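Local coordinates for mannose-6-phosphate isomerase (Helicobacter pylori, PDB 2QH5), which probably transfers a guanylyl group from GTP to mannose 1-phosphate to make GDP-mannose, the deposited chain being its N-terminal nucleotidyltransferase domain, at residues 84-94 and 235-246. Sequence-based numbering, arbitrary orientation. Where two conformers were deposited one is given.
Sequences ESLSKNTANAI and EKSMQDLEDMSI
N92 reaches from the first turn of helix 90-99 to the backbone of the facing loop, where its ND2 donates to E242 O at 2.8 Å. That carbonyl lies close to the plane of the N92 amide, and the N-H points at it fairly directly (156°). K88 O lies implausibly close to the same nitrogen, so a second bond there is doubtful. Two residues on from E242, M244 O accepts from A91 N, in the carbonyl plane, and I246 N donates to T90 OG1 at 3.0 Å in a nearly straight bond. With chi1 of 55°, OG1 of T90 sits between its own backbone N and carbonyl carbon, turned to the start of helix 246-251. N89 ND2 meets D243 OD1 at 3.1 Å, on the syn side but tilted out of both planes, the amide standing almost upright to the carboxylate. Bent at chi2 and chi4, the K88 chain passes L241 CB with its CG, lays CE beside M238 O and brings NZ to L241 O at 3.2 Å.

The contact illustrates how a nucleotidyltransferase of the GT-A clan, with its Rossmann-like alternation of strands and helices, joins the chain running on from two neighbouring parallel strands, 78-84 and 230-233. Just beyond the strand ends S85 OG turns back to L233 O. M238, bent at chi2 and chi3, lays SD 3.5 Å from L86 O, while its CB meets L86 CD1 at 3.8 Å. L86 crosses E235 at about a right angle, its CG resting on the glutamate's CG. At the far end I94 CD1 packs on I246 CB at 4.0 Å, and F198 of helix 195-205 touches both isoleucines.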
# COMPACT_ATOMS: atom_id res chain seq x y z
N GLU A 84 4.28 -6.84 -12.97
CA GLU A 84 5.65 -6.44 -12.88
C GLU A 84 6.59 -7.53 -13.38
O GLU A 84 6.43 -8.71 -13.06
CB GLU A 84 5.99 -6.00 -11.45
CG GLU A 84 5.11 -4.83 -10.98
CD GLU A 84 5.66 -4.09 -9.79
OE1 GLU A 84 5.87 -2.85 -9.91
OE2 GLU A 84 5.89 -4.73 -8.74
N SER A 85 7.53 -7.11 -14.23
CA SER A 85 8.68 -7.93 -14.60
C SER A 85 9.62 -7.97 -13.40
O SER A 85 9.87 -9.04 -12.84
CB SER A 85 9.37 -7.35 -15.84
OG SER A 85 9.28 -5.93 -15.87
N LEU A 86 10.13 -6.80 -13.02
CA LEU A 86 10.94 -6.62 -11.82
C LEU A 86 10.14 -5.87 -10.77
O LEU A 86 9.20 -5.14 -11.09
CB LEU A 86 12.18 -5.77 -12.12
CG LEU A 86 13.05 -6.01 -13.34
CD1 LEU A 86 13.78 -4.72 -13.69
CD2 LEU A 86 14.04 -7.16 -13.12
N SER A 87 10.55 -6.03 -9.52
CA SER A 87 9.96 -5.27 -8.42
C SER A 87 10.97 -4.24 -7.91
O SER A 87 12.02 -4.60 -7.37
CB SER A 87 9.50 -6.20 -7.30
OG SER A 87 8.50 -7.10 -7.77
N LYS A 88 10.64 -2.97 -8.09
CA LYS A 88 11.49 -1.89 -7.59
C LYS A 88 10.87 -1.21 -6.36
O LYS A 88 10.93 0.00 -6.19
CB LYS A 88 11.80 -0.88 -8.70
CG LYS A 88 13.25 -0.94 -9.22
CD LYS A 88 13.59 -2.29 -9.83
CE LYS A 88 14.95 -2.28 -10.53
NZ LYS A 88 16.09 -1.96 -9.63
N ASN A 89 10.26 -2.05 -5.52
CA ASN A 89 9.77 -1.67 -4.19
C ASN A 89 8.53 -0.78 -4.18
O ASN A 89 8.08 -0.33 -5.24
CB ASN A 89 10.90 -1.08 -3.34
CG ASN A 89 10.94 -1.65 -1.95
OD1 ASN A 89 10.04 -1.42 -1.15
ND2 ASN A 89 11.98 -2.41 -1.66
N THR A 90 7.99 -0.52 -2.99
CA THR A 90 6.68 0.14 -2.83
C THR A 90 6.58 1.58 -3.35
O THR A 90 5.55 1.94 -3.93
CB THR A 90 6.19 0.08 -1.38
OG1 THR A 90 7.20 0.64 -0.52
CG2 THR A 90 5.92 -1.36 -0.98
N ALA A 91 7.62 2.38 -3.18
CA ALA A 91 7.58 3.77 -3.67
C ALA A 91 7.30 3.83 -5.16
O ALA A 91 6.57 4.71 -5.63
CB ALA A 91 8.88 4.51 -3.34
N ASN A 92 7.86 2.88 -5.91
CA ASN A 92 7.67 2.80 -7.34
C ASN A 92 6.33 2.18 -7.70
O ASN A 92 5.68 2.63 -8.63
CB ASN A 92 8.83 2.05 -8.01
CG ASN A 92 10.18 2.78 -7.84
OD1 ASN A 92 10.36 3.90 -8.32
ND2 ASN A 92 11.11 2.14 -7.14
N ALA A 93 5.89 1.18 -6.95
CA ALA A 93 4.61 0.53 -7.23
C ALA A 93 3.46 1.48 -6.94
O ALA A 93 2.48 1.51 -7.69
CB ALA A 93 4.46 -0.73 -6.42
N ILE A 94 3.60 2.27 -5.88
CA ILE A 94 2.59 3.25 -5.50
C ILE A 94 2.56 4.44 -6.46
O ILE A 94 1.48 4.80 -6.94
CB ILE A 94 2.73 3.70 -4.03
CG1 ILE A 94 2.56 2.49 -3.10
CG2 ILE A 94 1.68 4.73 -3.67
CD1 ILE A 94 3.06 2.72 -1.69
N GLU A 235 10.89 -4.84 -18.67
CA GLU A 235 12.02 -5.01 -17.77
C GLU A 235 13.03 -3.89 -17.98
O GLU A 235 13.69 -3.45 -17.03
CB GLU A 235 12.68 -6.37 -18.03
CG GLU A 235 13.71 -6.75 -16.99
CD GLU A 235 14.30 -8.12 -17.22
OE1 GLU A 235 15.37 -8.40 -16.63
OE2 GLU A 235 13.70 -8.90 -17.98
N LYS A 236 13.12 -3.42 -19.22
CA LYS A 236 13.95 -2.29 -19.63
C LYS A 236 13.61 -1.01 -18.86
O LYS A 236 14.50 -0.35 -18.33
CB LYS A 236 13.76 -2.06 -21.14
CG LYS A 236 14.53 -0.88 -21.74
CD LYS A 236 15.70 -1.33 -22.62
CE LYS A 236 16.96 -1.64 -21.82
NZ LYS A 236 18.09 -2.06 -22.69
N SER A 237 12.32 -0.68 -18.80
CA SER A 237 11.86 0.55 -18.16
C SER A 237 12.09 0.52 -16.65
O SER A 237 12.39 1.54 -16.03
CB SER A 237 10.37 0.75 -18.43
OG SER A 237 10.08 0.63 -19.81
N MET A 238 11.94 -0.66 -16.07
CA MET A 238 12.02 -0.81 -14.63
C MET A 238 13.45 -0.97 -14.14
O MET A 238 13.71 -0.79 -12.96
CB MET A 238 11.16 -1.98 -14.17
CG MET A 238 9.70 -1.80 -14.50
SD MET A 238 8.64 -2.31 -13.15
CE MET A 238 8.97 -1.02 -11.96
N GLN A 239 14.35 -1.32 -15.06
CA GLN A 239 15.76 -1.56 -14.74
C GLN A 239 16.45 -0.36 -14.12
O GLN A 239 17.09 -0.49 -13.07
CB GLN A 239 16.53 -1.99 -15.99
CG GLN A 239 16.77 -3.49 -16.09
CD GLN A 239 17.28 -3.91 -17.46
OE1 GLN A 239 17.28 -3.13 -18.42
NE2 GLN A 239 17.72 -5.17 -17.56
N ASP A 240 16.31 0.80 -14.75
CA ASP A 240 17.02 2.00 -14.33
C ASP A 240 16.40 2.66 -13.09
O ASP A 240 16.94 3.63 -12.57
CB ASP A 240 17.10 3.01 -15.47
CG ASP A 240 15.84 3.83 -15.61
OD1 ASP A 240 14.78 3.25 -15.91
OD2 ASP A 240 15.91 5.07 -15.41
N LEU A 241 15.27 2.12 -12.64
CA LEU A 241 14.57 2.66 -11.48
C LEU A 241 15.30 2.33 -10.19
O LEU A 241 15.74 1.19 -9.99
CB LEU A 241 13.14 2.11 -11.42
CG LEU A 241 12.01 3.02 -11.87
CD1 LEU A 241 12.27 3.64 -13.22
CD2 LEU A 241 10.73 2.25 -11.88
N GLU A 242 15.42 3.33 -9.32
CA GLU A 242 16.01 3.12 -8.00
C GLU A 242 15.05 2.32 -7.14
O GLU A 242 13.87 2.67 -7.02
CB GLU A 242 16.34 4.45 -7.33
CG GLU A 242 17.07 4.27 -6.00
CD GLU A 242 17.62 5.56 -5.42
OE1 GLU A 242 17.35 6.65 -5.98
OE2 GLU A 242 18.32 5.48 -4.39
N ASP A 243 15.56 1.24 -6.56
CA ASP A 243 14.78 0.41 -5.65
C ASP A 243 14.67 1.13 -4.31
O ASP A 243 15.67 1.29 -3.61
CB ASP A 243 15.46 -0.95 -5.49
CG ASP A 243 14.63 -1.92 -4.67
OD1 ASP A 243 14.41 -1.65 -3.47
OD2 ASP A 243 14.21 -2.96 -5.23
N MET A 244 13.45 1.56 -3.97
CA MET A 244 13.21 2.32 -2.74
C MET A 244 11.80 2.15 -2.19
O MET A 244 10.83 2.16 -2.95
CB MET A 244 13.49 3.80 -2.96
CG MET A 244 13.41 4.63 -1.70
SD MET A 244 14.13 6.24 -1.94
CE MET A 244 15.88 5.81 -2.00
N SER A 245 11.72 2.17 -0.87
CA SER A 245 10.50 2.05 -0.11
C SER A 245 9.76 3.36 0.03
O SER A 245 10.37 4.39 0.07
CB SER A 245 10.84 1.58 1.28
OG SER A 245 9.76 0.87 1.78
N ILE A 246 8.45 3.31 0.14
CA ILE A 246 7.71 4.56 0.33
C ILE A 246 8.06 5.22 1.67
O ILE A 246 8.06 6.45 1.80
CB ILE A 246 6.19 4.34 0.17
CG1 ILE A 246 5.45 5.67 0.06
CG2 ILE A 246 5.65 3.48 1.30
CD1 ILE A 246 5.92 6.52 -1.11